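Putative peptidase (Parabacteroides merdae, PDB 4L8K) probably cleaves peptide bonds as a serine peptidase of family S41, the family of the tail-specific C-terminal processing proteases and the tricorn core protease. Local coordinates at residues N90-I95 against V288-E293; G126-G131 against L163-I168; F152-N157 against V215-H220. All coordinates share one frame; numbering follows the deposited sequence.

Interaction 1: residues N90-I95 against V288-E293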
loop_
_atom_site.group_PDB
_atom_site.type_symbol
_atom_site.label_atom_id
_atom_site.label_comp_id
_atom_site.label_asym_id
_atom_site.label_seq_id
_atom_site.Cartn_x
_atom_site.Cartn_y
_atom_site.Cartn_z
ATOM N N ASN A 90 9.140 7.371 8.743
ATOM C CA ASN A 90 8.336 8.550 8.314
ATOM C C ASN A 90 6.976 8.608 8.974
ATOM O O ASN A 90 6.039 9.228 8.436
ATOM C CB ASN A 90 8.204 8.629 6.769
ATOM C CG ASN A 90 9.449 9.204 6.124
ATOM O OD1 ASN A 90 10.081 10.107 6.656
ATOM N ND2 ASN A 90 9.852 8.679 4.994
ATOM N N PHE A 91 6.886 8.023 10.188
ATOM C CA PHE A 91 5.680 8.008 11.031
ATOM C C PHE A 91 6.084 7.565 12.429
ATOM O O PHE A 91 6.845 6.610 12.560
ATOM C CB PHE A 91 4.580 7.060 10.462
ATOM C CG PHE A 91 3.308 7.040 11.279
ATOM C CD1 PHE A 91 2.329 8.015 11.099
ATOM C CD2 PHE A 91 3.111 6.077 12.261
ATOM C CE1 PHE A 91 1.172 8.029 11.886
ATOM C CE2 PHE A 91 1.955 6.087 13.056
ATOM C CZ PHE A 91 0.994 7.061 12.857
ATOM N N TYR A 92 5.592 8.263 13.460
ATOM C CA TYR A 92 5.832 7.942 14.866
ATOM C C TYR A 92 4.574 8.275 15.594
ATOM O O TYR A 92 4.124 9.433 15.558
ATOM C CB TYR A 92 7.048 8.710 15.454
ATOM C CG TYR A 92 8.335 8.467 14.692
ATOM C CD1 TYR A 92 9.116 7.340 14.945
ATOM C CD2 TYR A 92 8.742 9.330 13.673
ATOM C CE1 TYR A 92 10.292 7.101 14.228
ATOM C CE2 TYR A 92 9.901 9.090 12.944
ATOM C CZ TYR A 92 10.680 7.985 13.233
ATOM O OH TYR A 92 11.826 7.767 12.520
ATOM N N LYS A 93 3.968 7.266 16.215
ATOM C CA LYS A 93 2.727 7.395 16.980
ATOM C C LYS A 93 2.881 8.469 18.087
ATOM O O LYS A 93 1.984 9.291 18.274
ATOM C CB LYS A 93 2.359 6.008 17.568
ATOM C CG LYS A 93 1.226 5.968 18.595
ATOM C CD LYS A 93 -0.176 5.992 17.969
ATOM C CE LYS A 93 -1.299 5.742 18.965
ATOM N NZ LYS A 93 -1.271 6.664 20.151
ATOM N N GLU A 94 4.037 8.487 18.773
ATOM C CA GLU A 94 4.333 9.426 19.870
ATOM C C GLU A 94 4.318 10.881 19.365
ATOM O O GLU A 94 3.838 11.762 20.077
ATOM C CB GLU A 94 5.684 9.091 20.547
ATOM C CG GLU A 94 5.736 7.698 21.161
ATOM C CD GLU A 94 5.935 6.481 20.258
ATOM O OE1 GLU A 94 6.219 6.641 19.043
ATOM O OE2 GLU A 94 5.811 5.354 20.792
ATOM N N ILE A 95 4.807 11.129 18.131
ATOM C CA ILE A 95 4.783 12.474 17.540
ATOM C C ILE A 95 3.333 12.788 17.075
ATOM O O ILE A 95 2.851 13.898 17.273
ATOM C CB ILE A 95 5.828 12.621 16.401
ATOM C CG1 ILE A 95 7.293 12.511 16.907
ATOM C CG2 ILE A 95 5.614 13.902 15.572
ATOM C CD1 ILE A 95 7.925 13.559 17.817
ATOM N N VAL A 288 8.371 14.312 1.220
ATOM C CA VAL A 288 8.612 14.935 2.525
ATOM C C VAL A 288 8.999 13.807 3.482
ATOM O O VAL A 288 8.320 12.783 3.530
ATOM C CB VAL A 288 7.439 15.821 3.091
ATOM C CG1 VAL A 288 7.867 16.543 4.368
ATOM C CG2 VAL A 288 6.942 16.847 2.077
ATOM N N ALA A 289 10.087 13.994 4.229
ATOM C CA ALA A 289 10.582 13.038 5.219
ATOM C C ALA A 289 10.584 13.672 6.594
ATOM O O ALA A 289 10.950 14.845 6.710
ATOM C CB ALA A 289 12.014 12.572 4.858
ATOM N N ILE A 290 10.219 12.902 7.644
ATOM C CA ILE A 290 10.306 13.400 9.028
ATOM C C ILE A 290 11.809 13.618 9.350
ATOM O O ILE A 290 12.634 12.744 9.098
ATOM C CB ILE A 290 9.581 12.497 10.063
ATOM C CG1 ILE A 290 8.053 12.465 9.762
ATOM C CG2 ILE A 290 9.843 12.995 11.522
ATOM C CD1 ILE A 290 7.247 11.598 10.724
ATOM N N THR A 291 12.150 14.826 9.812
ATOM C CA THR A 291 13.535 15.164 10.109
ATOM C C THR A 291 13.865 14.895 11.560
ATOM O O THR A 291 12.980 14.926 12.418
ATOM C CB THR A 291 13.829 16.609 9.735
ATOM O OG1 THR A 291 13.069 17.457 10.584
ATOM C CG2 THR A 291 13.528 16.894 8.278
ATOM N N GLY A 292 15.139 14.652 11.812
ATOM C CA GLY A 292 15.672 14.410 13.153
ATOM C C GLY A 292 15.437 15.579 14.104
ATOM O O GLY A 292 15.112 15.354 15.273
ATOM N N GLU A 293 15.516 16.836 13.601
ATOM C CA GLU A 293 15.286 18.016 14.422
ATOM C C GLU A 293 13.784 18.249 14.671
ATOM O O GLU A 293 13.437 18.845 15.685
ATOM C CB GLU A 293 15.964 19.279 13.838
ATOM C CG GLU A 293 15.479 19.737 12.464
ATOM C CD GLU A 293 16.088 19.054 11.250
ATOM O OE1 GLU A 293 16.843 18.063 11.405
ATOM O OE2 GLU A 293 15.806 19.531 10.129
HETATM O O HOH W 1 12.623 10.479 8.013
#
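N90 and I290 face each other across two loops, each just ahead of a helix, and their side chains divide the work into a polar and an apolar half. The amide of N90 swings across to segment 288-293 through OD1, its CG lying anti to the carbonyl carbon (chi1 -79°). There OD1 takes the backbone N-H of I290 at 3.0 Å, the donor tilted 27° from the carbonyl plane. The same oxygen rests against A289, 3.3 Å from its CA, and accepts from a water at 2.9 Å; this water also sits by I290 O, but at a distance too short to be trusted. I290 answers by reaching over the backbone of N90. Its extended CG1-CD1 arm lays CD1 on the flat face of the peptide between N90 and F91, 3.5 Å from N90 C and 3.6 Å from F91 N. Y92 flanks this arm. Its ring and the isoleucine run past one another in opposite directions, with Y92 CD2 4.0 Å from I290 CD1 and the CE2 corner beside CG2. Y92 and T291 occupy the N-cap positions of helices 93-100 and 292-296, and T291 OG1 caps the second through the N-H of D294. I295 of helix 292-296 packs against both Y92 and I290, while T301 and I302 of helix 301-311 lie against I290 and N90 respectively. V288, hydrogen-bonded through its backbone to G242, ties the contact to the end of the mixed sheet.

Interaction 2: residues G126-G131 against L163-I168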
loop_
_atom_site.group_PDB
_atom_site.type_symbol
_atom_site.label_atom_id
_atom_site.label_comp_id
_atom_site.label_asym_id
_atom_site.label_seq_id
_atom_site.Cartn_x
_atom_site.Cartn_y
_atom_site.Cartn_z
ATOM N N GLY A 126 -5.564 4.126 10.086
ATOM C CA GLY A 126 -4.487 3.160 10.257
ATOM C C GLY A 126 -4.636 1.813 9.594
ATOM O O GLY A 126 -3.637 1.116 9.393
ATOM N N SER A 127 -5.872 1.385 9.316
ATOM C CA SER A 127 -6.095 0.046 8.761
ATOM C C SER A 127 -7.352 -0.030 7.925
ATOM O O SER A 127 -8.411 0.328 8.426
ATOM C CB SER A 127 -6.189 -0.980 9.900
ATOM O OG SER A 127 -6.417 -2.280 9.374
ATOM N N PHE A 128 -7.257 -0.583 6.701
ATOM C CA PHE A 128 -8.429 -0.826 5.853
ATOM C C PHE A 128 -9.200 -2.088 6.333
ATOM O O PHE A 128 -10.182 -2.458 5.699
ATOM C CB PHE A 128 -8.069 -0.907 4.337
ATOM C CG PHE A 128 -7.877 0.445 3.693
ATOM C CD1 PHE A 128 -8.964 1.188 3.268
ATOM C CD2 PHE A 128 -6.617 1.012 3.597
ATOM C CE1 PHE A 128 -8.789 2.466 2.726
ATOM C CE2 PHE A 128 -6.443 2.289 3.054
ATOM C CZ PHE A 128 -7.526 2.995 2.599
ATOM N N SER A 129 -8.759 -2.728 7.469
ATOM C CA SER A 129 -9.419 -3.866 8.129
ATOM C C SER A 129 -10.389 -3.355 9.186
ATOM O O SER A 129 -11.286 -4.067 9.611
ATOM C CB SER A 129 -8.404 -4.807 8.767
ATOM O OG SER A 129 -7.691 -5.539 7.786
ATOM N N SER A 130 -10.202 -2.113 9.615
ATOM C CA SER A 130 -11.080 -1.442 10.564
ATOM C C SER A 130 -12.081 -0.643 9.741
ATOM O O SER A 130 -11.716 0.337 9.098
ATOM C CB SER A 130 -10.268 -0.569 11.518
ATOM O OG SER A 130 -10.969 -0.386 12.735
ATOM N N GLY A 131 -13.312 -1.129 9.707
ATOM C CA GLY A 131 -14.412 -0.565 8.941
ATOM C C GLY A 131 -14.816 0.872 9.182
ATOM O O GLY A 131 -14.725 1.402 10.298
ATOM N N LEU A 163 -13.522 -2.981 0.322
ATOM C CA LEU A 163 -14.859 -2.442 0.499
ATOM C C LEU A 163 -14.753 -1.018 1.062
ATOM O O LEU A 163 -15.426 -0.117 0.567
ATOM C CB LEU A 163 -15.694 -3.361 1.415
ATOM C CG LEU A 163 -17.086 -2.841 1.853
ATOM C CD1 LEU A 163 -18.098 -3.028 0.755
ATOM C CD2 LEU A 163 -17.570 -3.555 3.110
ATOM N N TYR A 164 -13.836 -0.808 2.021
ATOM C CA TYR A 164 -13.641 0.495 2.666
ATOM C C TYR A 164 -12.799 1.396 1.811
ATOM O O TYR A 164 -13.015 2.614 1.798
ATOM C CB TYR A 164 -13.044 0.316 4.065
ATOM C CG TYR A 164 -13.872 -0.664 4.872
ATOM C CD1 TYR A 164 -15.243 -0.464 5.059
ATOM C CD2 TYR A 164 -13.306 -1.822 5.387
ATOM C CE1 TYR A 164 -16.018 -1.383 5.761
ATOM C CE2 TYR A 164 -14.062 -2.726 6.123
ATOM C CZ TYR A 164 -15.420 -2.499 6.306
ATOM O OH TYR A 164 -16.177 -3.349 7.061
ATOM N N SER A 165 -11.886 0.797 1.056
ATOM C CA SER A 165 -11.073 1.521 0.093
ATOM C C SER A 165 -12.000 2.255 -0.888
ATOM O O SER A 165 -11.952 3.477 -0.928
ATOM C CB SER A 165 -10.143 0.552 -0.630
ATOM O OG SER A 165 -9.077 1.295 -1.188
ATOM N N ASP A 166 -12.891 1.509 -1.592
ATOM C CA ASP A 166 -13.860 2.055 -2.560
ATOM C C ASP A 166 -14.839 3.028 -1.924
ATOM O O ASP A 166 -15.163 4.041 -2.539
ATOM C CB ASP A 166 -14.663 0.924 -3.237
ATOM C CG ASP A 166 -14.156 0.522 -4.605
ATOM O OD1 ASP A 166 -12.922 0.367 -4.763
ATOM O OD2 ASP A 166 -14.989 0.293 -5.493
ATOM N N ARG A 167 -15.319 2.731 -0.706
ATOM C CA ARG A 167 -16.282 3.566 0.018
ATOM C C ARG A 167 -15.678 4.932 0.376
ATOM O O ARG A 167 -16.355 5.939 0.220
ATOM C CB ARG A 167 -16.765 2.839 1.290
ATOM C CG ARG A 167 -17.834 3.590 2.066
ATOM C CD ARG A 167 -18.252 2.804 3.280
ATOM N NE ARG A 167 -19.170 1.715 2.926
ATOM C CZ ARG A 167 -19.550 0.731 3.738
ATOM N NH1 ARG A 167 -19.098 0.673 4.988
ATOM N NH2 ARG A 167 -20.351 -0.217 3.299
ATOM N N ILE A 168 -14.418 4.971 0.837
ATOM C CA ILE A 168 -13.768 6.249 1.170
ATOM C C ILE A 168 -13.439 7.020 -0.130
ATOM O O ILE A 168 -13.880 8.149 -0.266
ATOM C CB ILE A 168 -12.525 6.084 2.091
ATOM C CG1 ILE A 168 -12.939 5.502 3.455
ATOM C CG2 ILE A 168 -11.809 7.422 2.290
ATOM C CD1 ILE A 168 -11.774 4.700 4.131
#
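With chi1 near -79° in F128 and -52° in Y164, each ring carbon CG stands anti to its own carbonyl carbon, which sends the phenyl along helix 163-168 and lays the phenol against G131, just past the turn. The Y164 ring is met from two directions. G131 CA sits over one face in a CH-pi contact, 3.5 Å from the centroid and 15° off the ring normal; the lack of a side chain on G131 lets the ring come this near. At the rim, F128 O lies in the ring plane, 3.2 Å from Y164 CD2. The phenyl of F128 instead presents CE1 to the helix backbone, 3.6 Å from S165 CA, and to I168 CD1 at 4.0 Å, while the backbone of Y164 lies at its edge. A type I turn from S127 to S130, with S127 OG accepting from S129 N in an ST turn, shapes this loop between strand 120-125 and helix 134-143, which packs on helix 162-169. Replacing Y164 by an alanine would probably uncover G131 CA and leave F128 O without the ring edge it meets. F128 also packs on Y125, edge-to-face, and on F228 of helix 224-232. The join between loop and helix rests on packing, probably helped by weak electrostatics: the slightly positive ring edge meets the carbonyl oxygen and the electron-rich face the glycine CH.

Interaction 3: residues F152-N157 against V215-H220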
loop_
_atom_site.group_PDB
_atom_site.type_symbol
_atom_site.label_atom_id
_atom_site.label_comp_id
_atom_site.label_asym_id
_atom_site.label_seq_id
_atom_site.Cartn_x
_atom_site.Cartn_y
_atom_site.Cartn_z
ATOM N N PHE A 152 -5.631 13.457 4.828
ATOM C CA PHE A 152 -6.060 12.063 4.952
ATOM C C PHE A 152 -4.786 11.210 5.099
ATOM O O PHE A 152 -4.090 10.926 4.133
ATOM C CB PHE A 152 -6.969 11.614 3.780
ATOM C CG PHE A 152 -7.827 10.426 4.156
ATOM C CD1 PHE A 152 -7.314 9.127 4.100
ATOM C CD2 PHE A 152 -9.127 10.606 4.630
ATOM C CE1 PHE A 152 -8.101 8.028 4.479
ATOM C CE2 PHE A 152 -9.915 9.512 5.004
ATOM C CZ PHE A 152 -9.399 8.231 4.919
ATOM N N ASP A 153 -4.448 10.877 6.321
ATOM C CA ASP A 153 -3.192 10.187 6.637
ATOM C C ASP A 153 -3.370 8.668 6.662
ATOM O O ASP A 153 -4.057 8.124 7.543
ATOM C CB ASP A 153 -2.676 10.720 8.000
ATOM C CG ASP A 153 -1.280 10.313 8.436
ATOM O OD1 ASP A 153 -0.630 9.524 7.713
ATOM O OD2 ASP A 153 -0.835 10.790 9.493
ATOM N N VAL A 154 -2.710 7.983 5.704
ATOM C CA VAL A 154 -2.736 6.506 5.600
ATOM C C VAL A 154 -1.302 5.926 5.759
ATOM O O VAL A 154 -1.013 4.835 5.265
ATOM C CB VAL A 154 -3.431 5.983 4.309
ATOM C CG1 VAL A 154 -4.933 6.266 4.333
ATOM C CG2 VAL A 154 -2.760 6.516 3.037
ATOM N N ARG A 155 -0.415 6.657 6.446
ATOM C CA ARG A 155 0.921 6.157 6.745
ATOM C C ARG A 155 0.791 4.988 7.712
ATOM O O ARG A 155 -0.087 5.023 8.579
ATOM C CB ARG A 155 1.799 7.252 7.371
ATOM C CG ARG A 155 2.194 8.355 6.398
ATOM C CD ARG A 155 2.996 9.456 7.090
ATOM N NE ARG A 155 2.177 10.179 8.068
ATOM C CZ ARG A 155 2.643 11.019 8.985
ATOM N NH1 ARG A 155 3.953 11.230 9.101
ATOM N NH2 ARG A 155 1.809 11.642 9.808
ATOM N N ASP A 156 1.623 3.947 7.551
ATOM C CA ASP A 156 1.601 2.746 8.381
ATOM C C ASP A 156 0.293 1.943 8.222
ATOM O O ASP A 156 -0.061 1.182 9.107
ATOM C CB ASP A 156 1.877 3.070 9.856
ATOM C CG ASP A 156 3.354 3.125 10.188
ATOM O OD1 ASP A 156 4.164 3.414 9.273
ATOM O OD2 ASP A 156 3.701 2.883 11.354
ATOM N N ASN A 157 -0.398 2.093 7.086
ATOM C CA ASN A 157 -1.616 1.345 6.831
ATOM C C ASN A 157 -1.278 0.244 5.823
ATOM O O ASN A 157 -1.118 0.508 4.635
ATOM C CB ASN A 157 -2.750 2.277 6.353
ATOM C CG ASN A 157 -4.101 1.608 6.153
ATOM O OD1 ASN A 157 -4.201 0.402 5.871
ATOM N ND2 ASN A 157 -5.179 2.404 6.238
ATOM N N VAL A 215 -3.068 13.618 0.928
ATOM C CA VAL A 215 -3.003 12.202 1.318
ATOM C C VAL A 215 -1.561 11.946 1.777
ATOM O O VAL A 215 -0.622 12.259 1.046
ATOM C CB VAL A 215 -3.488 11.207 0.209
ATOM C CG1 VAL A 215 -3.231 9.742 0.606
ATOM C CG2 VAL A 215 -4.970 11.416 -0.115
ATOM N N LEU A 216 -1.385 11.455 3.012
ATOM C CA LEU A 216 -0.048 11.196 3.554
ATOM C C LEU A 216 0.303 9.734 3.415
ATOM O O LEU A 216 -0.491 8.873 3.790
ATOM C CB LEU A 216 0.084 11.634 5.035
ATOM C CG LEU A 216 -0.320 13.070 5.430
ATOM C CD1 LEU A 216 0.172 13.380 6.836
ATOM C CD2 LEU A 216 0.258 14.143 4.462
ATOM N N THR A 217 1.472 9.441 2.823
ATOM C CA THR A 217 1.918 8.069 2.593
ATOM C C THR A 217 3.357 7.835 3.077
ATOM O O THR A 217 4.149 8.774 3.188
ATOM C CB THR A 217 1.822 7.693 1.077
ATOM O OG1 THR A 217 2.699 8.506 0.316
ATOM C CG2 THR A 217 0.426 7.813 0.517
ATOM N N ASN A 218 3.686 6.575 3.346
ATOM C CA ASN A 218 5.035 6.142 3.680
ATOM C C ASN A 218 5.215 4.725 3.135
ATOM O O ASN A 218 4.270 4.180 2.581
ATOM C CB ASN A 218 5.374 6.269 5.190
ATOM C CG ASN A 218 4.626 5.372 6.133
ATOM O OD1 ASN A 218 3.756 4.590 5.748
ATOM N ND2 ASN A 218 4.942 5.492 7.405
ATOM N N ARG A 219 6.421 4.154 3.232
ATOM C CA ARG A 219 6.714 2.805 2.755
ATOM C C ARG A 219 5.816 1.758 3.423
ATOM O O ARG A 219 5.588 0.685 2.865
ATOM C CB ARG A 219 8.209 2.459 2.988
ATOM C CG ARG A 219 8.715 1.286 2.150
ATOM C CD ARG A 219 8.531 1.476 0.653
ATOM N NE ARG A 219 9.169 0.348 0.005
ATOM C CZ ARG A 219 9.183 0.092 -1.295
ATOM N NH1 ARG A 219 8.431 0.803 -2.129
ATOM N NH2 ARG A 219 9.884 -0.926 -1.762
ATOM N N HIS A 220 5.284 2.077 4.595
ATOM C CA HIS A 220 4.405 1.171 5.290
ATOM C C HIS A 220 2.933 1.376 4.891
ATOM O O HIS A 220 2.070 0.787 5.530
ATOM C CB HIS A 220 4.639 1.238 6.786
ATOM C CG HIS A 220 5.890 0.523 7.174
ATOM N ND1 HIS A 220 7.046 1.206 7.464
ATOM C CD2 HIS A 220 6.144 -0.804 7.269
ATOM C CE1 HIS A 220 7.960 0.287 7.761
ATOM N NE2 HIS A 220 7.474 -0.936 7.626
HETATM O O HOH W 2 1.870 -1.006 8.119
#
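In the mixed sheet of the S41 domain, neighbouring strands 149-153 and 213-217 pair F152 and D153 in parallel with V215 and L216, through L216 N to F152 O at 3.0 Å and V154 N to L216 O at 3.1 Å, before both segments leave the sheet. Beyond the strands, R155 folds back on D153. Bent at chi3 (-66°), it offers the carboxylate its NE side: R155 NE meets D153 OD1 at 2.9 Å and R155 NH2 meets D153 OD2 at 2.8 Å, both on the syn side. The backbone N of R155 reaches OD1 from the opposite face of the carboxylate plane, an Asx turn. L216 lies beside R155, pointing the same way, with L216 CD1 over one face of the guanidinium, 3.8 Å from R155 NH2, and L216 CB against D153 OD1. Farther on, N218 and D156 exchange two bonds: N218 OD1 accepts D156 N, and N218 ND2 donates to D156 OD1, each at 2.9 Å, with carboxylate and amide planes 39° apart. H220 runs alongside D156, its CB 3.3 Å from D156 OD1. The buried D153 carboxylate, gripped by three nitrogens and the hydroxyl of Y122, probably stays ionised, its charge balanced by R155, which is shared with a second acid, D300. N218 meanwhile uses both ends of its amide to join the loops where backbone pairing has stopped.

In the fold
Interaction 3 lies in the middle, its centre 12 Å from that of interaction 1 and 13 Å from that of interaction 2; the outer centres stand 24 Å apart. It meets interaction 1 through R155, whose NH1 lies 3.0 Å from N90 O, probably a hydrogen bond, and through F91, which packs on R155, D156 and N218. Toward interaction 2 it offers N157, with ND2 3.3 Å from F128 CD2, and F152, which touches I168. The segments of interactions 2 and 3 alternate along the chain, both nested inside the loop closed by interaction 1. As in S41 relatives, the glycine-rich loop after 152-157 and the loop leading into helix 224-232 probably border the active site.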